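Local coordinates for protein serine protease (Arthrobacter nicotinovorans, PDB 3WY8) that is a trypsin-like serine protease with keratinolytic activity, the chain here being its protease domain, which probably hydrolyses peptide bonds by a Ser-His-Asp mechanism, at residues N88-A96 with P203-Y213; G42-A53 with L77-G87. All blocks are in the same frame, centred on the assembly; numbering follows the deposited sequence.

Both contacts reach the six-stranded antiparallel barrel of this trypsin-like fold, through the neighbouring strands 94-98 and 72-78, and their centres lie about 11 Å apart. Contact 1 is the more buried: seven of its twelve touching residues are buried and none is exposed, and aromatic and aliphatic packing under helix 207-218 prevails, with a single direct hydrogen bond across it. Contact 2 lies nearer the surface, where a glycine-rich loop takes three cross-segment hydrogen bonds, each with a backbone atom on at least one side. They meet at Asp92 and His43, whose OD2 and ND1 are 2.7 Å apart, consistent with two members of a Ser-His-Asp triad.

Contact 1. Residues N88-A96 with P203-Y213; sequences NMQYDTAFA and PYWGTVIQSTY
Phe95 has the most surface buried in this contact, and its ring is met chiefly by Tyr213. CB of Tyr213 lies over one face, 3.9 Å from the Phe95 ring centroid, a CH-pi contact. Beyond it the Tyr213 ring turns its edge to the Phe95 face, a T-shaped pair with planes at 64°. CG of Phe95 stands anti to its own carbonyl carbon (chi1 -58°), a setting that carries the ring to helix 207-218, where CG2 of Thr212 meets its edge. Two residues earlier, Thr93 also points across the contact: its OG1 accepts a hydrogen bond from NE1 of Trp205 at 3.0 Å (N-H...O 148°), although the oxygen is somewhat tilted from the indole plane. Its other branch, CG2, packs 3.6 Å from CZ2 of Trp205, whose CH2 lies 4.2 Å from CZ of Phe95. Were Trp205 replaced by an alanine, Thr93 OG1 would probably lose this donor and a gap would be likely to open beside Phe95 CZ and Thr93 CG2. Farther back, the Tyr91 ring lies across Val208, CE1 3.6 Å from Val208 CB. Two waters link the carbonyl O of Gln90 to Tyr204, one to its N and the other to its O. The C-terminal helix thus joins the barrel mainly by apolar contact, whereas the direct and water-mediated hydrogen bonds come from Tyr204 and Trp205, just ahead of it. Asp92, beside Thr93 in the chain, has OD2 hydrogen-bonded to His43 and Ser190.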
loop_
_atom_site.group_PDB
_atom_site.type_symbol
_atom_site.label_atom_id
_atom_site.label_comp_id
_atom_site.label_asym_id
_atom_site.label_seq_id
_atom_site.Cartn_x
_atom_site.Cartn_y
_atom_site.Cartn_z
ATOM N N ASN A 88 4.827 11.798 -10.217
ATOM C CA ASN A 88 4.202 12.817 -9.377
ATOM C C ASN A 88 3.745 12.224 -8.042
ATOM O O ASN A 88 2.830 11.396 -8.012
ATOM C CB ASN A 88 3.021 13.458 -10.116
ATOM C CG ASN A 88 2.465 14.675 -9.400
ATOM O OD1 ASN A 88 2.653 14.850 -8.195
ATOM N ND2 ASN A 88 1.758 15.523 -10.146
ATOM N N MET A 89 4.380 12.660 -6.949
ATOM C CA MET A 89 4.085 12.134 -5.606
ATOM C C MET A 89 2.636 12.336 -5.159
ATOM O O MET A 89 2.154 11.615 -4.283
ATOM C CB MET A 89 5.047 12.705 -4.548
ATOM C CG MET A 89 6.497 12.235 -4.679
ATOM S SD MET A 89 6.728 10.448 -4.551
ATOM C CE MET A 89 6.367 10.167 -2.819
ATOM N N GLN A 90 1.937 13.303 -5.759
ATOM C CA GLN A 90 0.523 13.515 -5.445
ATOM C C GLN A 90 -0.307 12.267 -5.726
ATOM O O GLN A 90 -1.326 12.024 -5.069
ATOM C CB GLN A 90 -0.055 14.699 -6.232
ATOM C CG GLN A 90 -1.568 14.827 -6.085
ATOM C CD GLN A 90 -2.109 16.194 -6.445
ATOM O OE1 GLN A 90 -1.364 17.098 -6.828
ATOM N NE2 GLN A 90 -3.424 16.351 -6.318
ATOM N N TYR A 91 0.142 11.484 -6.703
ATOM C CA TYR A 91 -0.611 10.333 -7.177
ATOM C C TYR A 91 0.143 9.019 -6.956
ATOM O O TYR A 91 0.066 8.103 -7.777
ATOM C CB TYR A 91 -0.979 10.530 -8.656
ATOM C CG TYR A 91 -1.680 11.844 -8.942
ATOM C CD1 TYR A 91 -3.033 12.009 -8.658
ATOM C CD2 TYR A 91 -0.984 12.923 -9.491
ATOM C CE1 TYR A 91 -3.684 13.219 -8.917
ATOM C CE2 TYR A 91 -1.628 14.134 -9.763
ATOM C CZ TYR A 91 -2.974 14.272 -9.472
ATOM O OH TYR A 91 -3.616 15.464 -9.737
ATOM N N ASP A 92 0.852 8.925 -5.829
ATOM C CA ASP A 92 1.633 7.732 -5.497
ATOM C C ASP A 92 0.750 6.633 -4.899
ATOM O O ASP A 92 0.833 6.317 -3.712
ATOM C CB ASP A 92 2.799 8.089 -4.557
ATOM C CG ASP A 92 3.784 6.940 -4.370
ATOM O OD1 ASP A 92 3.772 5.994 -5.186
ATOM O OD2 ASP A 92 4.579 6.996 -3.400
ATOM N N THR A 93 -0.112 6.069 -5.738
ATOM C CA THR A 93 -0.895 4.894 -5.389
ATOM C C THR A 93 -1.069 4.087 -6.659
ATOM O O THR A 93 -1.166 4.650 -7.750
ATOM C CB THR A 93 -2.277 5.259 -4.794
ATOM O OG1 THR A 93 -2.095 5.933 -3.544
ATOM C CG2 THR A 93 -3.127 4.014 -4.547
ATOM N N ALA A 94 -1.087 2.770 -6.508
ATOM C CA ALA A 94 -1.284 1.879 -7.635
ATOM C C ALA A 94 -1.948 0.589 -7.180
ATOM O O ALA A 94 -2.059 0.319 -5.983
ATOM C CB ALA A 94 0.046 1.595 -8.321
ATOM N N PHE A 95 -2.411 -0.195 -8.147
ATOM C CA PHE A 95 -3.130 -1.414 -7.851
ATOM C C PHE A 95 -2.581 -2.543 -8.693
ATOM O O PHE A 95 -2.398 -2.408 -9.902
ATOM C CB PHE A 95 -4.635 -1.232 -8.081
ATOM C CG PHE A 95 -5.226 -0.129 -7.258
ATOM C CD1 PHE A 95 -5.740 -0.389 -5.992
ATOM C CD2 PHE A 95 -5.226 1.182 -7.729
ATOM C CE1 PHE A 95 -6.271 0.639 -5.212
ATOM C CE2 PHE A 95 -5.745 2.221 -6.954
ATOM C CZ PHE A 95 -6.273 1.947 -5.695
ATOM N N ALA A 96 -2.281 -3.647 -8.027
ATOM C CA ALA A 96 -1.812 -4.831 -8.709
ATOM C C ALA A 96 -2.971 -5.812 -8.812
ATOM O O ALA A 96 -3.788 -5.914 -7.895
ATOM C CB ALA A 96 -0.654 -5.431 -7.944
ATOM N N PRO A 203 -0.882 9.794 0.001
ATOM C CA PRO A 203 -1.590 10.652 -0.950
ATOM C C PRO A 203 -3.098 10.707 -0.708
ATOM O O PRO A 203 -3.690 9.772 -0.151
ATOM C CB PRO A 203 -1.314 9.982 -2.298
ATOM C CG PRO A 203 -1.109 8.557 -1.960
ATOM C CD PRO A 203 -0.380 8.569 -0.645
ATOM N N TYR A 204 -3.706 11.809 -1.132
ATOM C CA TYR A 204 -5.148 11.945 -1.080
ATOM C C TYR A 204 -5.777 11.024 -2.121
ATOM O O TYR A 204 -5.396 11.048 -3.293
ATOM C CB TYR A 204 -5.563 13.394 -1.344
ATOM C CG TYR A 204 -7.059 13.564 -1.330
ATOM C CD1 TYR A 204 -7.759 13.605 -0.126
ATOM C CD2 TYR A 204 -7.780 13.652 -2.523
ATOM C CE1 TYR A 204 -9.139 13.741 -0.103
ATOM C CE2 TYR A 204 -9.164 13.791 -2.513
ATOM C CZ TYR A 204 -9.833 13.836 -1.301
ATOM O OH TYR A 204 -11.200 13.979 -1.289
ATOM N N TRP A 205 -6.727 10.203 -1.688
ATOM C CA TRP A 205 -7.406 9.300 -2.608
ATOM C C TRP A 205 -8.571 10.003 -3.297
ATOM O O TRP A 205 -9.705 10.005 -2.806
ATOM C CB TRP A 205 -7.823 8.009 -1.899
ATOM C CG TRP A 205 -6.742 6.960 -1.941
ATOM C CD1 TRP A 205 -5.400 7.164 -2.133
ATOM C CD2 TRP A 205 -6.914 5.550 -1.790
ATOM N NE1 TRP A 205 -4.733 5.967 -2.118
ATOM C CE2 TRP A 205 -5.638 4.958 -1.903
ATOM C CE3 TRP A 205 -8.025 4.726 -1.566
ATOM C CZ2 TRP A 205 -5.441 3.575 -1.804
ATOM C CZ3 TRP A 205 -7.829 3.349 -1.470
ATOM C CH2 TRP A 205 -6.548 2.789 -1.592
ATOM N N GLY A 206 -8.259 10.612 -4.441
ATOM C CA GLY A 206 -9.224 11.394 -5.196
ATOM C C GLY A 206 -9.628 10.743 -6.500
ATOM O O GLY A 206 -9.524 9.533 -6.656
ATOM N N THR A 207 -10.095 11.558 -7.442
ATOM C CA THR A 207 -10.657 11.038 -8.691
ATOM C C THR A 207 -9.637 10.335 -9.590
ATOM O O THR A 207 -9.987 9.378 -10.276
ATOM C CB THR A 207 -11.369 12.145 -9.494
ATOM O OG1 THR A 207 -10.507 13.285 -9.598
ATOM C CG2 THR A 207 -12.673 12.545 -8.803
ATOM N N VAL A 208 -8.394 10.814 -9.593
ATOM C CA VAL A 208 -7.345 10.214 -10.430
ATOM C C VAL A 208 -7.030 8.793 -9.949
ATOM O O VAL A 208 -7.032 7.839 -10.734
ATOM C CB VAL A 208 -6.071 11.093 -10.472
ATOM C CG1 VAL A 208 -4.938 10.387 -11.210
ATOM C CG2 VAL A 208 -6.375 12.452 -11.131
ATOM N N ILE A 209 -6.790 8.657 -8.645
ATOM C CA ILE A 209 -6.511 7.351 -8.054
ATOM C C ILE A 209 -7.744 6.432 -8.149
ATOM O O ILE A 209 -7.612 5.232 -8.410
ATOM C CB ILE A 209 -5.948 7.506 -6.613
ATOM C CG1 ILE A 209 -4.555 8.151 -6.685
ATOM C CG2 ILE A 209 -5.905 6.162 -5.889
ATOM C CD1 ILE A 209 -3.964 8.613 -5.336
ATOM N N GLN A 210 -8.934 7.008 -7.975
ATOM C CA GLN A 210 -10.184 6.266 -8.143
ATOM C C GLN A 210 -10.297 5.657 -9.541
ATOM O O GLN A 210 -10.680 4.498 -9.688
ATOM C CB GLN A 210 -11.390 7.165 -7.873
ATOM C CG GLN A 210 -12.724 6.443 -7.968
ATOM C CD GLN A 210 -13.894 7.347 -7.661
ATOM O OE1 GLN A 210 -13.859 8.542 -7.940
ATOM N NE2 GLN A 210 -14.941 6.777 -7.076
ATOM N N SER A 211 -9.965 6.446 -10.561
ATOM C CA SER A 211 -10.003 5.966 -11.945
ATOM C C SER A 211 -9.043 4.797 -12.181
ATOM O O SER A 211 -9.368 3.852 -12.913
ATOM C CB SER A 211 -9.721 7.109 -12.921
ATOM O OG SER A 211 -10.827 7.995 -12.980
ATOM N N THR A 212 -7.870 4.856 -11.551
ATOM C CA THR A 212 -6.897 3.765 -11.631
ATOM C C THR A 212 -7.444 2.518 -10.948
ATOM O O THR A 212 -7.327 1.415 -11.479
ATOM C CB THR A 212 -5.529 4.164 -11.027
ATOM O OG1 THR A 212 -5.056 5.355 -11.668
ATOM C CG2 THR A 212 -4.503 3.061 -11.239
ATOM N N TYR A 213 -8.051 2.700 -9.776
ATOM C CA TYR A 213 -8.693 1.597 -9.072
ATOM C C TYR A 213 -9.772 0.941 -9.945
ATOM O O TYR A 213 -9.833 -0.288 -10.049
ATOM C CB TYR A 213 -9.281 2.064 -7.733
ATOM C CG TYR A 213 -10.295 1.098 -7.171
ATOM C CD1 TYR A 213 -9.890 -0.076 -6.537
ATOM C CD2 TYR A 213 -11.661 1.344 -7.302
ATOM C CE1 TYR A 213 -10.821 -0.977 -6.036
ATOM C CE2 TYR A 213 -12.602 0.449 -6.808
ATOM C CZ TYR A 213 -12.175 -0.709 -6.176
ATOM O OH TYR A 213 -13.107 -1.595 -5.684
HETATM O O HOH W 1 -2.165 13.392 -2.809
HETATM O O HOH W 2 -4.167 11.998 -5.476
#

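Contact 2. Residues G42-A53 with L77-G87; sequences GHCLNEGPGAYA and LYAPTQWASNG
Trp83 enters between two glycines. Gly42 CA lies over one face of its five-membered ring, 3.9 Å from the centroid, and Gly48 CA over the opposite face, both as CH-pi contacts. A side chain on either glycine would collide with the indole, and Gly48 also has positive phi. With CG anti to the backbone N (chi1 -176°), Trp83 extends its ring into this slot and brings CZ2 to 3.3 Å from CB of His43. NE1 donates to the carbonyl O of Asn46 at 3.2 Å, the bond fairly straight at 163°; the oxygen lies in the indole plane, whereas the nitrogen stands well above the carbonyl plane.

The side-chain amide of Asn46 is turned steeply against the indole. OD1 accepts from N of Gly48, two residues on, which makes an Asx turn; ND2 donates to O of Gly50 and sits over the centre of one face of the Tyr52 ring. In this chymotrypsin-like barrel the loop follows strand 37-40 and carries His43, hydrogen-bonded to Asp92 and Ser171 as expected of a catalytic triad, while Cys44 is tied to Cys25 by a disulfide.

Pro49, after a cis peptide bond, rests CB 3.3 Å from O of Ser85, and N of Gly50 donates to O of Ala84 at 3.0 Å. Tyr52 and Leu77 lie side by side, pointing opposite ways, with Tyr52 CD1 3.6 Å from Leu77 CB; at the far end of the ring Tyr52 OH accepts from N of Ala79 at 3.1 Å, with that nitrogen in the ring plane. Deeper in, Leu45 has CG between its backbone N and carbonyl carbon (chi1 55°), which directs CD2 to 3.8 Å from CD2 of Leu77 and CD1 toward the methyl of Ala79.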
loop_
_atom_site.group_PDB
_atom_site.type_symbol
_atom_site.label_atom_id
_atom_site.label_comp_id
_atom_site.label_asym_id
_atom_site.label_seq_id
_atom_site.Cartn_x
_atom_site.Cartn_y
_atom_site.Cartn_z
ATOM N N GLY A 42 2.448 3.671 -5.815
ATOM C CA GLY A 42 2.911 3.660 -7.205
ATOM C C GLY A 42 4.377 3.269 -7.261
ATOM O O GLY A 42 4.786 2.487 -8.123
ATOM N N HIS A 43 5.163 3.788 -6.317
ATOM C CA HIS A 43 6.607 3.508 -6.288
ATOM C C HIS A 43 6.966 2.075 -5.888
ATOM O O HIS A 43 8.133 1.678 -5.958
ATOM C CB HIS A 43 7.378 4.577 -5.482
ATOM C CG HIS A 43 7.319 4.410 -3.994
ATOM N ND1 HIS A 43 6.486 5.161 -3.190
ATOM C CD2 HIS A 43 8.041 3.627 -3.158
ATOM C CE1 HIS A 43 6.675 4.820 -1.927
ATOM N NE2 HIS A 43 7.616 3.894 -1.880
ATOM N N CYS A 44 5.955 1.294 -5.509
ATOM C CA CYS A 44 6.144 -0.121 -5.202
ATOM C C CYS A 44 5.935 -1.013 -6.425
ATOM O O CYS A 44 6.075 -2.230 -6.333
ATOM C CB CYS A 44 5.203 -0.568 -4.079
ATOM S SG CYS A 44 5.541 0.174 -2.455
ATOM N N LEU A 45 5.590 -0.421 -7.564
ATOM C CA LEU A 45 5.393 -1.226 -8.774
ATOM C C LEU A 45 5.747 -0.531 -10.092
ATOM O O LEU A 45 5.617 -1.128 -11.160
ATOM C CB LEU A 45 3.970 -1.823 -8.817
ATOM C CG LEU A 45 2.737 -0.921 -8.706
ATOM C CD1 LEU A 45 2.602 0.005 -9.921
ATOM C CD2 LEU A 45 1.492 -1.791 -8.565
ATOM N N ASN A 46 6.182 0.724 -10.015
ATOM C CA ASN A 46 6.566 1.475 -11.211
ATOM C C ASN A 46 7.656 2.482 -10.871
ATOM O O ASN A 46 7.588 3.142 -9.834
ATOM C CB ASN A 46 5.345 2.167 -11.834
ATOM C CG ASN A 46 5.698 2.960 -13.086
ATOM O OD1 ASN A 46 6.218 4.067 -12.997
ATOM N ND2 ASN A 46 5.418 2.389 -14.255
ATOM N N GLU A 47 8.648 2.603 -11.753
ATOM C CA GLU A 47 9.815 3.466 -11.516
ATOM C C GLU A 47 9.484 4.922 -11.158
ATOM O O GLU A 47 10.233 5.564 -10.418
ATOM C CB GLU A 47 10.777 3.419 -12.709
ATOM C CG GLU A 47 11.437 2.065 -12.920
ATOM C CD GLU A 47 12.448 2.075 -14.050
ATOM O OE1 GLU A 47 13.618 1.724 -13.794
ATOM O OE2 GLU A 47 12.082 2.448 -15.186
ATOM N N GLY A 48 8.377 5.435 -11.692
ATOM C CA GLY A 48 7.889 6.775 -11.353
ATOM C C GLY A 48 8.865 7.911 -11.634
ATOM O O GLY A 48 9.415 8.500 -10.700
ATOM N N PRO A 49 9.077 8.242 -12.921
ATOM C CA PRO A 49 8.485 7.604 -14.097
ATOM C C PRO A 49 9.319 6.452 -14.659
ATOM O O PRO A 49 10.524 6.358 -14.405
ATOM C CB PRO A 49 8.440 8.747 -15.111
ATOM C CG PRO A 49 9.646 9.568 -14.783
ATOM C CD PRO A 49 9.848 9.448 -13.283
ATOM N N GLY A 50 8.675 5.584 -15.432
ATOM C CA GLY A 50 9.398 4.549 -16.150
ATOM C C GLY A 50 8.651 3.244 -16.256
ATOM O O GLY A 50 7.425 3.225 -16.399
ATOM N N ALA A 51 9.409 2.154 -16.182
ATOM C CA ALA A 51 8.877 0.819 -16.377
ATOM C C ALA A 51 8.108 0.329 -15.155
ATOM O O ALA A 51 8.350 0.775 -14.029
ATOM C CB ALA A 51 10.005 -0.148 -16.712
ATOM N N TYR A 52 7.169 -0.577 -15.399
ATOM C CA TYR A 52 6.530 -1.329 -14.331
ATOM C C TYR A 52 7.464 -2.426 -13.821
ATOM O O TYR A 52 8.408 -2.819 -14.511
ATOM C CB TYR A 52 5.212 -1.931 -14.818
ATOM C CG TYR A 52 4.076 -0.934 -14.871
ATOM C CD1 TYR A 52 3.356 -0.612 -13.722
ATOM C CD2 TYR A 52 3.718 -0.317 -16.070
ATOM C CE1 TYR A 52 2.305 0.303 -13.760
ATOM C CE2 TYR A 52 2.669 0.604 -16.117
ATOM C CZ TYR A 52 1.968 0.906 -14.957
ATOM O OH TYR A 52 0.930 1.808 -14.989
ATOM N N ALA A 53 7.199 -2.901 -12.604
ATOM C CA ALA A 53 7.948 -4.003 -12.006
ATOM C C ALA A 53 7.891 -5.248 -12.885
ATOM O O ALA A 53 6.854 -5.544 -13.477
ATOM C CB ALA A 53 7.405 -4.315 -10.617
ATOM N N LEU A 77 -0.279 -4.641 -13.552
ATOM C CA LEU A 77 -0.015 -3.543 -12.624
ATOM C C LEU A 77 -0.574 -2.251 -13.187
ATOM O O LEU A 77 -0.413 -1.967 -14.381
ATOM C CB LEU A 77 1.490 -3.393 -12.379
ATOM C CG LEU A 77 2.260 -4.643 -11.954
ATOM C CD1 LEU A 77 3.759 -4.432 -12.140
ATOM C CD2 LEU A 77 1.921 -5.035 -10.518
ATOM N N TYR A 78 -1.226 -1.470 -12.328
ATOM C CA TYR A 78 -1.930 -0.261 -12.755
ATOM C C TYR A 78 -1.580 0.948 -11.905
ATOM O O TYR A 78 -1.920 1.003 -10.726
ATOM C CB TYR A 78 -3.443 -0.497 -12.736
ATOM C CG TYR A 78 -3.851 -1.633 -13.638
ATOM C CD1 TYR A 78 -4.151 -1.405 -14.981
ATOM C CD2 TYR A 78 -3.896 -2.943 -13.163
ATOM C CE1 TYR A 78 -4.507 -2.455 -15.821
ATOM C CE2 TYR A 78 -4.248 -4.001 -13.996
ATOM C CZ TYR A 78 -4.551 -3.749 -15.322
ATOM O OH TYR A 78 -4.900 -4.799 -16.140
ATOM N N ALA A 79 -0.905 1.912 -12.519
ATOM C CA ALA A 79 -0.605 3.178 -11.868
ATOM C C ALA A 79 -1.179 4.317 -12.711
ATOM O O ALA A 79 -1.288 4.178 -13.934
ATOM C CB ALA A 79 0.898 3.341 -11.694
ATOM N N PRO A 80 -1.552 5.444 -12.068
ATOM C CA PRO A 80 -2.025 6.590 -12.843
ATOM C C PRO A 80 -0.932 7.129 -13.757
ATOM O O PRO A 80 0.263 6.974 -13.458
ATOM C CB PRO A 80 -2.389 7.633 -11.774
ATOM C CG PRO A 80 -1.772 7.165 -10.517
ATOM C CD PRO A 80 -1.655 5.677 -10.617
ATOM N N THR A 81 -1.346 7.741 -14.868
ATOM C CA THR A 81 -0.425 8.360 -15.825
ATOM C C THR A 81 0.542 9.299 -15.116
ATOM O O THR A 81 1.744 9.312 -15.407
ATOM C CB THR A 81 -1.200 9.167 -16.900
ATOM O OG1 THR A 81 -2.225 8.344 -17.465
ATOM C CG2 THR A 81 -0.262 9.640 -18.006
ATOM N N GLN A 82 0.001 10.076 -14.181
ATOM C CA GLN A 82 0.776 11.046 -13.421
ATOM C C GLN A 82 1.920 10.392 -12.658
ATOM O O GLN A 82 2.974 11.007 -12.487
ATOM C CB GLN A 82 -0.123 11.839 -12.474
ATOM C CG GLN A 82 -1.142 12.747 -13.174
ATOM C CD GLN A 82 -2.462 12.053 -13.485
ATOM O OE1 GLN A 82 -2.519 10.834 -13.662
ATOM N NE2 GLN A 82 -3.537 12.837 -13.551
ATOM N N TRP A 83 1.720 9.151 -12.214
ATOM C CA TRP A 83 2.820 8.396 -11.618
ATOM C C TRP A 83 3.771 7.786 -12.656
ATOM O O TRP A 83 4.981 8.039 -12.630
ATOM C CB TRP A 83 2.348 7.307 -10.632
ATOM C CG TRP A 83 3.557 6.682 -10.018
ATOM C CD1 TRP A 83 4.120 5.479 -10.339
ATOM C CD2 TRP A 83 4.423 7.288 -9.057
ATOM N NE1 TRP A 83 5.268 5.285 -9.609
ATOM C CE2 TRP A 83 5.476 6.383 -8.813
ATOM C CE3 TRP A 83 4.402 8.510 -8.367
ATOM C CZ2 TRP A 83 6.500 6.656 -7.908
ATOM C CZ3 TRP A 83 5.420 8.782 -7.464
ATOM C CH2 TRP A 83 6.457 7.854 -7.241
ATOM N N ALA A 84 3.220 6.962 -13.542
ATOM C CA ALA A 84 4.006 6.175 -14.488
ATOM C C ALA A 84 4.792 7.034 -15.479
ATOM O O ALA A 84 5.884 6.649 -15.912
ATOM C CB ALA A 84 3.100 5.197 -15.230
ATOM N N SER A 85 4.239 8.199 -15.818
ATOM C CA SER A 85 4.845 9.095 -16.808
ATOM C C SER A 85 5.609 10.264 -16.191
ATOM O O SER A 85 6.543 10.785 -16.806
ATOM C CB SER A 85 3.777 9.629 -17.767
ATOM O OG SER A 85 4.365 10.391 -18.809
ATOM N N ASN A 86 5.224 10.673 -14.986
ATOM C CA ASN A 86 5.806 11.873 -14.375
ATOM C C ASN A 86 6.399 11.702 -12.971
ATOM O O ASN A 86 7.060 12.611 -12.462
ATOM C CB ASN A 86 4.784 13.019 -14.377
ATOM C CG ASN A 86 4.407 13.472 -15.783
ATOM O OD1 ASN A 86 5.251 13.523 -16.683
ATOM N ND2 ASN A 86 3.136 13.805 -15.975
ATOM N N GLY A 87 6.165 10.549 -12.346
ATOM C CA GLY A 87 6.595 10.320 -10.961
ATOM C C GLY A 87 6.047 11.331 -9.967
ATOM O O GLY A 87 6.713 11.680 -8.985
#